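Local atomic coordinates of Poly(A) ribonuclease pop2 (Schizosaccharomyces pombe, PDB entry 2P51), a protein that shortens the poly(A) tails of mRNA from the 3' end as a metal-dependent exoribonuclease, the catalytic component of the CCR4-NOT complex. Residues A[52-57]-A[169-174]; A[74-79]-A[183-188]; A[85-90]-A[236-241]. All blocks are in the same frame, centred on the assembly; numbering follows the deposited sequence.

Interaction 1: A[52-57]-A[169-174]; sequences TEFPGV and SGYDFA. With MG (magnesium ion), chain C; MG (magnesium ion), chain B.
Asp172, in the first turn of helix 170-181, reaches across to Thr52 near the end of strand 47-53. Its CB runs beside the threonine side chain, 4.1 Å from Thr52 CG2. From there CG turns toward the strand, anti to the carbonyl carbon (chi1 -70°), and the two oxygens divide the work. OD1 accepts the hydroxyl of Thr52, with OG1 to OD1 at 2.7 Å, on its anti side and 28° out of the carboxylate plane; it also takes a weak bond from Thr52 N and a hydrogen bond from a water bound to the magnesium ion of chain B. OD2 binds that ion directly at 2.1 Å, so two good donors, one weak one and a metal fix the carboxylate's rotation.

Beside the polar group, Phe54 turns the edge of its ring to Asp172 OD1. Phe54 CZ packs on Tyr171 CB at 3.6 Å, while the two rings, nearly parallel at 8°, are slid so far apart that they barely overlap. Val57 CG2 closes on Tyr171 OH at 3.5 Å.

Glu53 OE2 binds the magnesium ion of chain C. The contact thus joins strand 47-53 to helix 170-181, with Tyr175 stacked on Phe54 and helix 69-82 packed against Tyr171.

Interaction 2: A[74-79]-A[183-188]; sequences QTLRAN and IPLPAE
Three kinds of interaction tie Gln74, Leu76 and Arg77 of helix 69-82 to the loop 183-188: direct and water-mediated hydrogen bonds, packing of Ala187 against the face of a guanidinium, and apolar packing.

Of the hydrogen bonds, one crosses directly. Gln74 NE2 gives a nearly straight bond to Ala187 O, 2.7 Å long with 174° at the hydrogen, approaching almost in line with the carbonyl bond and within the plane of its own amide. At the other end of that amide, Gln74 OE1 accepts from Arg77 NH1 at 3.0 Å, in the plane of the guanidinium. Arg77 NE donates to a water at 2.9 Å, and the water in turn donates to Leu185 O.

The guanidinium held in this way lies flat against the loop, with Ala187 CA 3.6 Å above the centre of one face. An extended chain, CG anti to the backbone N (chi1 178°), carries it there and brings Arg77 CD to 3.5 Å from Pro186 O.

Deeper in, Leu185 CD1 meets Leu76 CD2 at 4.0 Å, the two side chains crossing at about a right angle, and Leu185 is also flanked by Ala174 and Phe192.

Glu188, salt-bridged to Lys66, contributes little here. The helix thus reaches one loop carbonyl directly, by Gln74, and one through water, by Arg77, whose charge is probably spread over these neutral partners.

Interaction 3: A[85-90]-A[236-241]; sequences IIQIGL and HQAGSD. With MG (magnesium ion), chain C.
Gly89 of strand 87-93 and Gly239 in the first turn of helix 238-257 bring their CA atoms to 4.1 Å, a close approach of strand and helix, while at the start of the strand Ile86 and Gln87 form a classic beta bulge opposite Glu53. With no side chain on Gly89, its CA comes directly against the backbone at the helix start, 3.6 Å from Ala238 O in a nearly straight CA-H...O contact.

Ala238 fills the adjoining position, its CB pressed against the strand backbone 3.4 Å from Gly89 N. Alongside it, Gln87 points toward the helix start, its chain extended beyond CG so that the amide arrives at the first helical N-H. Gln87 OE1 accepts from Ala238 N at 2.9 Å; the bond is straight at the hydrogen (172°), but the donor stands above the carbonyl plane, 39° out of it. The other end of the amide is used as well: Gln87 NE2 donates to Gln237 OE1 at 3.2 Å and to Asn109, which fixes the amide's rotation. The two glutamine amides are turned 33° against each other, and Gln237 NE2 is held in turn by Ser130 O.

One turn into the helix, Asp241 sends OD2 to the magnesium ion of chain C at 2.0 Å. Its OD1 accepts His236 N on the syn side and forms a salt bridge with Arg231. Asp51 and Glu53 complete the protein ligands of this ion. These are three of the four acids of the DEDD nuclease site; Asp172, on the second magnesium ion, is the fourth.

Interactions 1 and 3 are built on neighbouring antiparallel strands, with centres about 10 Å apart, and share the magnesium ion of chain C. That ion takes Glu53 from interaction 1 and Asp241 from interaction 3, and one of its waters also donates to Thr52 O. The backbone pairs them further, Glu53 N lying 2.9 Å from Gln87 O. Asp172 binds the second ion, and Asp51 bridges both, so the two contacts together frame the catalytic site. Interaction 2 lies farther out, about 12 Å from interaction 1 and about 21 Å from interaction 3 between centres. It meets interaction 1 through packing on helix 170-181, which carries Asp172, with Ala174 CB 3.5 Å from Leu76 CD2.

Interaction 1: A[52-57]-A[169-174]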
ATOM      1  N   THR A  52      -0.600  -2.145  -2.466  1.00 12.05           N
ATOM      2  CA  THR A  52      -1.802  -2.223  -3.289  1.00 11.08           C
ATOM      3  C   THR A  52      -1.516  -3.135  -4.490  1.00 10.32           C
ATOM      4  O   THR A  52      -0.367  -3.344  -4.861  1.00 14.11           O
ATOM      5  CB  THR A  52      -2.285  -0.876  -3.883  1.00 12.67           C
ATOM      6  OG1 THR A  52      -1.410  -0.472  -4.936  1.00 13.64           O
ATOM      7  CG2 THR A  52      -2.338   0.224  -2.792  1.00 12.75           C
ATOM      8  N   GLU A  53      -2.563  -3.719  -5.071  1.00 11.71           N
ATOM      9  CA  GLU A  53      -2.409  -4.376  -6.356  1.00 11.20           C
ATOM     10  C   GLU A  53      -3.283  -3.584  -7.362  1.00 11.44           C
ATOM     11  O   GLU A  53      -4.377  -3.097  -7.014  1.00 13.82           O
ATOM     12  CB  GLU A  53      -2.825  -5.841  -6.336  1.00 12.57           C
ATOM     13  CG  GLU A  53      -2.143  -6.722  -5.301  1.00 14.00           C
ATOM     14  CD  GLU A  53      -0.645  -6.757  -5.398  1.00 14.82           C
ATOM     15  OE1 GLU A  53      -0.078  -6.732  -6.497  1.00 16.29           O
ATOM     16  OE2 GLU A  53       0.012  -6.809  -4.313  1.00 16.43           O
ATOM     17  N   PHE A  54      -2.838  -3.476  -8.594  1.00 12.76           N
ATOM     18  CA  PHE A  54      -3.485  -2.695  -9.637  1.00 12.15           C
ATOM     19  C   PHE A  54      -3.022  -3.271 -10.973  1.00 10.94           C
ATOM     20  O   PHE A  54      -2.101  -4.109 -10.987  1.00 14.97           O
ATOM     21  CB  PHE A  54      -3.121  -1.219  -9.481  1.00 12.38           C
ATOM     22  CG  PHE A  54      -1.626  -0.966  -9.398  1.00 13.06           C
ATOM     23  CD1 PHE A  54      -0.863  -0.798 -10.551  1.00 12.77           C
ATOM     24  CD2 PHE A  54      -1.007  -0.872  -8.148  1.00 14.36           C
ATOM     25  CE1 PHE A  54       0.492  -0.561 -10.473  1.00 14.17           C
ATOM     26  CE2 PHE A  54       0.360  -0.660  -8.066  1.00 16.11           C
ATOM     27  CZ  PHE A  54       1.088  -0.494  -9.241  1.00 16.31           C
ATOM     28  N   PRO A  55      -3.664  -2.926 -12.060  1.00 14.30           N
ATOM     29  CA  PRO A  55      -3.414  -3.662 -13.324  1.00 17.39           C
ATOM     30  C   PRO A  55      -2.211  -3.193 -14.118  1.00 16.10           C
ATOM     31  O   PRO A  55      -2.228  -3.136 -15.359  1.00 16.94           O
ATOM     32  CB  PRO A  55      -4.720  -3.470 -14.097  1.00 22.03           C
ATOM     33  CG  PRO A  55      -5.426  -2.317 -13.530  1.00 19.26           C
ATOM     34  CD  PRO A  55      -4.786  -1.959 -12.206  1.00 17.14           C
ATOM     35  N   GLY A  56      -1.129  -2.878 -13.403  1.00 13.80           N
ATOM     36  CA  GLY A  56       0.133  -2.620 -14.069  1.00 15.86           C
ATOM     37  C   GLY A  56       0.243  -1.224 -14.657  1.00 15.40           C
ATOM     38  O   GLY A  56      -0.449  -0.311 -14.195  1.00 17.71           O
ATOM     39  N   VAL A  57       1.135  -1.065 -15.601  1.00 15.07           N
ATOM     40  CA  VAL A  57       1.366   0.137 -16.385  1.00 14.90           C
ATOM     41  C   VAL A  57       1.017  -0.171 -17.847  1.00 16.05           C
ATOM     42  O   VAL A  57       1.552  -1.166 -18.412  1.00 17.78           O
ATOM     43  CB  VAL A  57       2.837   0.560 -16.271  1.00 16.38           C
ATOM     44  CG1 VAL A  57       3.222   1.709 -17.207  1.00 17.58           C
ATOM     45  CG2 VAL A  57       3.063   0.941 -14.800  1.00 17.99           C
ATOM     46  N   SER A 169       6.840   3.160  -2.925  1.00 13.83           N
ATOM     47  CA  SER A 169       5.470   3.473  -2.603  1.00 16.90           C
ATOM     48  C   SER A 169       4.754   4.449  -3.533  1.00 16.24           C
ATOM     49  O   SER A 169       3.606   4.765  -3.224  1.00 15.86           O
ATOM     50  CB  SER A 169       5.402   4.110  -1.173  1.00 20.41           C
ATOM     51  OG  SER A 169       6.168   5.328  -1.268  1.00 24.19           O
ATOM     52  N   GLY A 170       5.352   4.968  -4.618  1.00 15.30           N
ATOM     53  CA  GLY A 170       4.697   6.031  -5.402  1.00 15.03           C
ATOM     54  C   GLY A 170       3.316   5.607  -5.880  1.00 15.46           C
ATOM     55  O   GLY A 170       2.323   6.326  -5.691  1.00 16.01           O
ATOM     56  N   TYR A 171       3.232   4.459  -6.555  1.00 14.74           N
ATOM     57  CA  TYR A 171       1.923   4.029  -7.047  1.00 13.98           C
ATOM     58  C   TYR A 171       0.983   3.685  -5.906  1.00 13.50           C
ATOM     59  O   TYR A 171      -0.204   4.051  -5.990  1.00 14.00           O
ATOM     60  CB  TYR A 171       2.026   2.799  -7.997  1.00 14.09           C
ATOM     61  CG  TYR A 171       2.441   3.148  -9.407  1.00 14.78           C
ATOM     62  CD1 TYR A 171       3.767   3.513  -9.716  1.00 16.47           C
ATOM     63  CD2 TYR A 171       1.537   3.086 -10.480  1.00 15.11           C
ATOM     64  CE1 TYR A 171       4.157   3.820 -11.021  1.00 16.89           C
ATOM     65  CE2 TYR A 171       1.954   3.399 -11.772  1.00 15.46           C
ATOM     66  CZ  TYR A 171       3.239   3.763 -12.064  1.00 17.87           C
ATOM     67  OH  TYR A 171       3.642   4.076 -13.354  1.00 19.85           O
ATOM     68  N   ASP A 172       1.460   2.975  -4.899  1.00 13.51           N
ATOM     69  CA  ASP A 172       0.617   2.524  -3.803  1.00 13.92           C
ATOM     70  C   ASP A 172      -0.032   3.713  -3.093  1.00 13.61           C
ATOM     71  O   ASP A 172      -1.262   3.761  -2.848  1.00 15.00           O
ATOM     72  CB  ASP A 172       1.460   1.672  -2.864  1.00 13.21           C
ATOM     73  CG  ASP A 172       1.882   0.334  -3.383  1.00 13.09           C
ATOM     74  OD1 ASP A 172       1.192  -0.130  -4.338  1.00 13.71           O
ATOM     75  OD2 ASP A 172       2.885  -0.277  -2.946  1.00 13.80           O
ATOM     76  N   PHE A 173       0.799   4.729  -2.769  1.00 14.22           N
ATOM     77  CA  PHE A 173       0.242   5.922  -2.108  1.00 14.63           C
ATOM     78  C   PHE A 173      -0.663   6.681  -3.086  1.00 16.11           C
ATOM     79  O   PHE A 173      -1.699   7.241  -2.667  1.00 16.33           O
ATOM     80  CB  PHE A 173       1.329   6.882  -1.624  1.00 17.79           C
ATOM     81  CG  PHE A 173       1.780   6.721  -0.194  1.00 15.95           C
ATOM     82  CD1 PHE A 173       0.860   6.616   0.840  1.00 16.72           C
ATOM     83  CD2 PHE A 173       3.117   6.663   0.118  1.00 14.85           C
ATOM     84  CE1 PHE A 173       1.203   6.456   2.195  1.00 15.23           C
ATOM     85  CE2 PHE A 173       3.477   6.529   1.446  1.00 16.55           C
ATOM     86  CZ  PHE A 173       2.569   6.416   2.481  1.00 17.77           C
ATOM     87  N   ALA A 174      -0.312   6.765  -4.369  1.00 14.66           N
ATOM     88  CA  ALA A 174      -1.158   7.473  -5.338  1.00 14.10           C
ATOM     89  C   ALA A 174      -2.533   6.817  -5.385  1.00 14.41           C
ATOM     90  O   ALA A 174      -3.568   7.522  -5.473  1.00 15.47           O
ATOM     91  CB  ALA A 174      -0.510   7.560  -6.707  1.00 15.59           C
TER
HETATM   92 MG    MG C2002       2.023  -6.370  -3.924  0.86 15.85          MG
HETATM   93 MG    MG B2001       3.723  -2.148  -3.499  1.00 14.74          MG
HETATM   94  O   HOH W   1       1.921  -4.685  -5.218  0.78 15.06           O
HETATM   95  O   HOH W   2       2.725  -2.042  -5.305  1.00 14.45           O
HETATM   96  O   HOH W   3       4.978  -2.129  -1.865  0.91 13.04           O
HETATM   97  O   HOH W   4       4.358  -3.965  -4.060  0.98 18.10           O
HETATM   98  O   HOH W   5       5.397  -1.219  -4.433  0.94 14.63           O

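Interaction 2: A[74-79]-A[183-188]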
ATOM      1  N   GLN A  74       5.070  11.671 -13.867  1.00 26.90           N
ATOM      2  CA  GLN A  74       4.086  11.771 -14.948  1.00 26.29           C
ATOM      3  C   GLN A  74       3.669  10.401 -15.459  1.00 25.02           C
ATOM      4  O   GLN A  74       2.521  10.260 -15.914  1.00 25.12           O
ATOM      5  CB  GLN A  74       4.661  12.620 -16.077  1.00 27.99           C
ATOM      6  CG  GLN A  74       4.958  14.081 -15.733  1.00 31.04           C
ATOM      7  CD  GLN A  74       3.785  14.756 -15.031  1.00 29.14           C
ATOM      8  OE1 GLN A  74       2.622  14.504 -15.339  1.00 28.67           O
ATOM      9  NE2 GLN A  74       4.042  15.627 -14.066  1.00 29.66           N
ATOM     10  N   THR A  75       4.526   9.383 -15.399  1.00 24.43           N
ATOM     11  CA  THR A  75       4.122   8.017 -15.725  1.00 22.65           C
ATOM     12  C   THR A  75       3.089   7.490 -14.737  1.00 19.97           C
ATOM     13  O   THR A  75       2.034   6.945 -15.094  1.00 20.98           O
ATOM     14  CB  THR A  75       5.317   7.038 -15.731  1.00 29.43           C
ATOM     15  OG1 THR A  75       6.161   7.406 -16.836  1.00 30.91           O
ATOM     16  CG2 THR A  75       4.889   5.624 -16.032  1.00 26.22           C
ATOM     17  N   LEU A  76       3.413   7.665 -13.455  1.00 19.91           N
ATOM     18  CA  LEU A  76       2.506   7.242 -12.395  1.00 18.43           C
ATOM     19  C   LEU A  76       1.129   7.896 -12.571  1.00 17.89           C
ATOM     20  O   LEU A  76       0.086   7.262 -12.513  1.00 18.21           O
ATOM     21  CB  LEU A  76       3.187   7.600 -11.073  1.00 23.67           C
ATOM     22  CG  LEU A  76       2.573   7.410  -9.712  1.00 21.41           C
ATOM     23  CD1 LEU A  76       3.700   7.428  -8.670  1.00 18.63           C
ATOM     24  CD2 LEU A  76       1.517   8.449  -9.365  1.00 19.76           C
ATOM     25  N   ARG A  77       1.129   9.221 -12.723  1.00 18.40           N
ATOM     26  CA  ARG A  77      -0.119   9.979 -12.788  1.00 20.46           C
ATOM     27  C   ARG A  77      -0.986   9.485 -13.925  1.00 21.61           C
ATOM     28  O   ARG A  77      -2.191   9.277 -13.819  1.00 21.05           O
ATOM     29  CB  ARG A  77       0.283  11.451 -12.964  1.00 21.19           C
ATOM     30  CG  ARG A  77      -0.826  12.472 -13.104  1.00 28.00           C
ATOM     31  CD  ARG A  77      -0.216  13.806 -13.583  1.00 35.27           C
ATOM     32  NE  ARG A  77      -1.282  14.618 -14.128  1.00 35.26           N
ATOM     33  CZ  ARG A  77      -1.225  15.487 -15.114  1.00 34.43           C
ATOM     34  NH1 ARG A  77      -0.067  15.696 -15.742  1.00 32.25           N
ATOM     35  NH2 ARG A  77      -2.338  16.126 -15.435  1.00 36.94           N
ATOM     36  N   ALA A  78      -0.397   9.286 -15.102  1.00 19.81           N
ATOM     37  CA  ALA A  78      -1.134   8.838 -16.278  1.00 22.91           C
ATOM     38  C   ALA A  78      -1.776   7.496 -15.996  1.00 19.78           C
ATOM     39  O   ALA A  78      -2.927   7.251 -16.360  1.00 27.71           O
ATOM     40  CB  ALA A  78      -0.215   8.762 -17.498  1.00 25.42           C
ATOM     41  N   ASN A  79      -1.037   6.584 -15.387  1.00 17.95           N
ATOM     42  CA  ASN A  79      -1.579   5.220 -15.220  1.00 16.94           C
ATOM     43  C   ASN A  79      -2.502   5.103 -14.020  1.00 15.24           C
ATOM     44  O   ASN A  79      -3.565   4.474 -14.127  1.00 18.71           O
ATOM     45  CB  ASN A  79      -0.412   4.195 -15.130  1.00 17.54           C
ATOM     46  CG  ASN A  79       0.212   4.024 -16.516  1.00 18.16           C
ATOM     47  OD1 ASN A  79      -0.285   3.211 -17.289  1.00 18.95           O
ATOM     48  ND2 ASN A  79       1.259   4.760 -16.852  1.00 20.12           N
ATOM     49  N   ILE A 183     -10.579  12.296  -7.615  1.00 21.75           N
ATOM     50  CA  ILE A 183     -10.365  13.225  -8.710  1.00 24.76           C
ATOM     51  C   ILE A 183      -9.015  12.880  -9.312  1.00 20.51           C
ATOM     52  O   ILE A 183      -8.268  12.139  -8.647  1.00 20.83           O
ATOM     53  CB  ILE A 183     -10.306  14.677  -8.213  1.00 24.24           C
ATOM     54  CG1 ILE A 183      -9.336  14.831  -7.023  1.00 27.42           C
ATOM     55  CG2 ILE A 183     -11.681  15.230  -7.864  1.00 32.18           C
ATOM     56  CD1 ILE A 183      -9.187  16.286  -6.582  1.00 31.72           C
ATOM     57  N   PRO A 184      -8.683  13.350 -10.503  1.00 19.66           N
ATOM     58  CA  PRO A 184      -7.347  13.153 -11.072  1.00 19.99           C
ATOM     59  C   PRO A 184      -6.263  13.624 -10.118  1.00 19.17           C
ATOM     60  O   PRO A 184      -6.444  14.573  -9.332  1.00 22.03           O
ATOM     61  CB  PRO A 184      -7.332  14.060 -12.299  1.00 23.32           C
ATOM     62  CG  PRO A 184      -8.787  14.197 -12.661  1.00 25.62           C
ATOM     63  CD  PRO A 184      -9.594  14.120 -11.386  1.00 24.86           C
ATOM     64  N   LEU A 185      -5.103  12.981 -10.148  1.00 18.92           N
ATOM     65  CA  LEU A 185      -3.994  13.384  -9.277  1.00 19.16           C
ATOM     66  C   LEU A 185      -3.473  14.761  -9.683  1.00 19.99           C
ATOM     67  O   LEU A 185      -3.648  15.257 -10.828  1.00 21.15           O
ATOM     68  CB  LEU A 185      -2.878  12.331  -9.322  1.00 18.84           C
ATOM     69  CG  LEU A 185      -3.233  10.948  -8.779  1.00 17.95           C
ATOM     70  CD1 LEU A 185      -2.224   9.922  -9.288  1.00 19.41           C
ATOM     71  CD2 LEU A 185      -3.282  10.987  -7.257  1.00 17.84           C
ATOM     72  N   PRO A 186      -2.815  15.438  -8.741  1.00 21.57           N
ATOM     73  CA  PRO A 186      -2.173  16.735  -9.113  1.00 23.05           C
ATOM     74  C   PRO A 186      -1.219  16.597 -10.297  1.00 22.06           C
ATOM     75  O   PRO A 186      -0.583  15.564 -10.584  1.00 24.86           O
ATOM     76  CB  PRO A 186      -1.458  17.113  -7.812  1.00 22.27           C
ATOM     77  CG  PRO A 186      -2.246  16.415  -6.738  1.00 20.64           C
ATOM     78  CD  PRO A 186      -2.633  15.074  -7.325  1.00 21.05           C
ATOM     79  N   ALA A 187      -1.055  17.656 -11.100  1.00 24.73           N
ATOM     80  CA  ALA A 187      -0.234  17.651 -12.315  1.00 28.29           C
ATOM     81  C   ALA A 187       1.260  17.569 -12.026  1.00 26.63           C
ATOM     82  O   ALA A 187       2.043  17.030 -12.823  1.00 31.57           O
ATOM     83  CB  ALA A 187      -0.499  18.905 -13.135  1.00 31.78           C
ATOM     84  N   GLU A 188       1.685  18.114 -10.893  1.00 26.96           N
ATOM     85  CA  GLU A 188       3.095  18.162 -10.515  1.00 31.94           C
ATOM     86  C   GLU A 188       3.334  17.463  -9.180  1.00 27.34           C
ATOM     87  O   GLU A 188       2.448  17.497  -8.313  1.00 26.68           O
ATOM     88  CB  GLU A 188       3.577  19.599 -10.444  1.00 40.84           C
ATOM     89  CG  GLU A 188       3.509  20.342 -11.779  1.00 51.58           C
ATOM     90  CD  GLU A 188       4.854  20.240 -12.483  1.00 55.98           C
ATOM     91  OE1 GLU A 188       4.988  19.397 -13.398  1.00 69.52           O
ATOM     92  OE2 GLU A 188       5.767  20.998 -12.079  1.00 63.44           O
TER
HETATM   93  O   HOH W   6      -4.007  14.029 -13.261  1.00 21.57           O

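Interaction 3: A[85-90]-A[236-241]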
ATOM      1  N   ILE A  85      -7.898   0.467  -9.152  1.00 14.02           N
ATOM      2  CA  ILE A  85      -7.331  -0.335  -8.065  1.00 13.11           C
ATOM      3  C   ILE A  85      -8.003  -1.701  -7.942  1.00 12.48           C
ATOM      4  O   ILE A  85      -9.203  -1.785  -8.181  1.00 14.88           O
ATOM      5  CB  ILE A  85      -7.455   0.454  -6.744  1.00 13.61           C
ATOM      6  CG1 ILE A  85      -6.649  -0.138  -5.601  1.00 17.49           C
ATOM      7  CG2 ILE A  85      -8.929   0.622  -6.307  1.00 16.47           C
ATOM      8  CD1 ILE A  85      -5.185  -0.228  -5.760  1.00 28.37           C
ATOM      9  N   ILE A  86      -7.186  -2.702  -7.557  1.00 12.48           N
ATOM     10  CA  ILE A  86      -7.722  -4.067  -7.410  1.00 11.76           C
ATOM     11  C   ILE A  86      -7.665  -4.512  -5.961  1.00 12.22           C
ATOM     12  O   ILE A  86      -8.640  -5.150  -5.487  1.00 13.90           O
ATOM     13  CB  ILE A  86      -6.994  -5.039  -8.383  1.00 13.18           C
ATOM     14  CG1 ILE A  86      -7.341  -4.707  -9.845  1.00 14.16           C
ATOM     15  CG2 ILE A  86      -7.321  -6.490  -8.086  1.00 15.37           C
ATOM     16  CD1 ILE A  86      -6.471  -5.405 -10.899  1.00 15.12           C
ATOM     17  N   GLN A  87      -6.618  -4.218  -5.223  1.00 12.73           N
ATOM     18  CA  GLN A  87      -6.593  -4.597  -3.831  1.00 12.08           C
ATOM     19  C   GLN A  87      -5.802  -3.552  -3.015  1.00 11.06           C
ATOM     20  O   GLN A  87      -4.852  -2.978  -3.544  1.00 13.51           O
ATOM     21  CB  GLN A  87      -5.854  -5.904  -3.485  1.00 16.19           C
ATOM     22  CG  GLN A  87      -6.516  -7.194  -3.834  1.00 18.12           C
ATOM     23  CD  GLN A  87      -5.700  -8.410  -3.460  1.00 16.24           C
ATOM     24  OE1 GLN A  87      -4.445  -8.368  -3.585  1.00 16.33           O
ATOM     25  NE2 GLN A  87      -6.339  -9.475  -3.062  1.00 17.85           N
ATOM     26  N   ILE A  88      -6.170  -3.368  -1.766  1.00 11.77           N
ATOM     27  CA  ILE A  88      -5.333  -2.633  -0.815  1.00 12.13           C
ATOM     28  C   ILE A  88      -5.092  -3.532   0.383  1.00 11.30           C
ATOM     29  O   ILE A  88      -6.065  -4.104   0.889  1.00 14.79           O
ATOM     30  CB  ILE A  88      -5.957  -1.316  -0.311  1.00 12.19           C
ATOM     31  CG1 ILE A  88      -6.154  -0.312  -1.451  1.00 14.32           C
ATOM     32  CG2 ILE A  88      -5.140  -0.722   0.836  1.00 13.87           C
ATOM     33  CD1 ILE A  88      -6.903   0.958  -1.134  1.00 15.77           C
ATOM     34  N   GLY A  89      -3.863  -3.630   0.838  1.00 11.53           N
ATOM     35  CA  GLY A  89      -3.512  -4.409   2.042  1.00 11.92           C
ATOM     36  C   GLY A  89      -3.119  -3.482   3.175  1.00 10.79           C
ATOM     37  O   GLY A  89      -2.309  -2.566   2.925  1.00 12.18           O
ATOM     38  N   LEU A  90      -3.731  -3.677   4.351  1.00 11.48           N
ATOM     39  CA  LEU A  90      -3.366  -2.904   5.518  1.00 11.07           C
ATOM     40  C   LEU A  90      -3.023  -3.861   6.673  1.00 10.99           C
ATOM     41  O   LEU A  90      -3.892  -4.602   7.114  1.00 13.09           O
ATOM     42  CB  LEU A  90      -4.498  -1.974   5.958  1.00 12.32           C
ATOM     43  CG  LEU A  90      -5.046  -0.941   4.981  1.00 11.81           C
ATOM     44  CD1 LEU A  90      -6.194  -0.153   5.603  1.00 15.21           C
ATOM     45  CD2 LEU A  90      -3.931  -0.006   4.507  1.00 14.49           C
ATOM     46  N   HIS A 236       2.411 -11.324  -3.962  1.00 21.59           N
ATOM     47  CA  HIS A 236       1.739 -10.573  -5.006  1.00 21.23           C
ATOM     48  C   HIS A 236       0.249 -10.561  -4.730  1.00 20.02           C
ATOM     49  O   HIS A 236      -0.534 -10.412  -5.675  1.00 22.34           O
ATOM     50  CB  HIS A 236       2.130 -11.131  -6.399  1.00 23.35           C
ATOM     51  CG  HIS A 236       1.996 -10.060  -7.425  1.00 25.13           C
ATOM     52  ND1 HIS A 236       3.093  -9.351  -7.880  1.00 26.41           N
ATOM     53  CD2 HIS A 236       0.905  -9.561  -8.061  1.00 27.77           C
ATOM     54  CE1 HIS A 236       2.684  -8.445  -8.767  1.00 26.28           C
ATOM     55  NE2 HIS A 236       1.351  -8.557  -8.912  1.00 27.52           N
ATOM     56  N   GLN A 237      -0.127 -10.651  -3.448  1.00 17.99           N
ATOM     57  CA  GLN A 237      -1.455 -10.269  -2.996  1.00 15.33           C
ATOM     58  C   GLN A 237      -1.259  -9.190  -1.926  1.00 12.37           C
ATOM     59  O   GLN A 237      -0.308  -9.341  -1.146  1.00 16.72           O
ATOM     60  CB  GLN A 237      -2.343 -11.425  -2.500  1.00 18.81           C
ATOM     61  CG  GLN A 237      -2.810 -12.250  -3.736  1.00 22.18           C
ATOM     62  CD  GLN A 237      -4.119 -12.955  -3.496  1.00 28.08           C
ATOM     63  OE1 GLN A 237      -5.120 -12.397  -3.057  1.00 34.75           O
ATOM     64  NE2 GLN A 237      -4.186 -14.283  -3.741  1.00 29.06           N
ATOM     65  N   ALA A 238      -2.091  -8.150  -1.926  1.00 12.92           N
ATOM     66  CA  ALA A 238      -1.706  -6.960  -1.139  1.00 12.98           C
ATOM     67  C   ALA A 238      -1.704  -7.231   0.353  1.00 12.25           C
ATOM     68  O   ALA A 238      -0.899  -6.627   1.071  1.00 13.29           O
ATOM     69  CB  ALA A 238      -2.572  -5.771  -1.454  1.00 13.79           C
ATOM     70  N   GLY A 239      -2.579  -8.081   0.876  1.00 13.23           N
ATOM     71  CA  GLY A 239      -2.618  -8.388   2.290  1.00 13.56           C
ATOM     72  C   GLY A 239      -1.313  -8.975   2.750  1.00 13.77           C
ATOM     73  O   GLY A 239      -0.656  -8.491   3.698  1.00 14.53           O
ATOM     74  N   SER A 240      -0.851 -10.016   2.086  1.00 14.41           N
ATOM     75  CA  SER A 240       0.392 -10.704   2.413  1.00 13.93           C
ATOM     76  C   SER A 240       1.578  -9.787   2.184  1.00 14.16           C
ATOM     77  O   SER A 240       2.500  -9.728   3.023  1.00 13.63           O
ATOM     78  CB  SER A 240       0.483 -11.958   1.527  1.00 15.95           C
ATOM     79  OG  SER A 240       1.713 -12.618   1.780  1.00 16.92           O
ATOM     80  N   ASP A 241       1.566  -9.053   1.073  1.00 13.19           N
ATOM     81  CA  ASP A 241       2.701  -8.142   0.832  1.00 13.45           C
ATOM     82  C   ASP A 241       2.774  -7.044   1.903  1.00 11.30           C
ATOM     83  O   ASP A 241       3.895  -6.677   2.334  1.00 13.55           O
ATOM     84  CB  ASP A 241       2.600  -7.497  -0.543  1.00 14.39           C
ATOM     85  CG  ASP A 241       2.726  -8.445  -1.718  1.00 18.98           C
ATOM     86  OD1 ASP A 241       3.256  -9.580  -1.564  1.00 18.81           O
ATOM     87  OD2 ASP A 241       2.297  -8.089  -2.855  1.00 16.24           O
TER
HETATM   88 MG    MG C2002       2.023  -6.370  -3.924  0.86 15.85          MG
HETATM   89  O   HOH W   1       1.921  -4.685  -5.218  0.78 15.06           O
HETATM   90  O   HOH W   7       4.086  -6.151  -3.602  0.95 21.84           O
HETATM   91  O   HOH W   8       2.403  -7.384  -5.705  0.86 17.18           O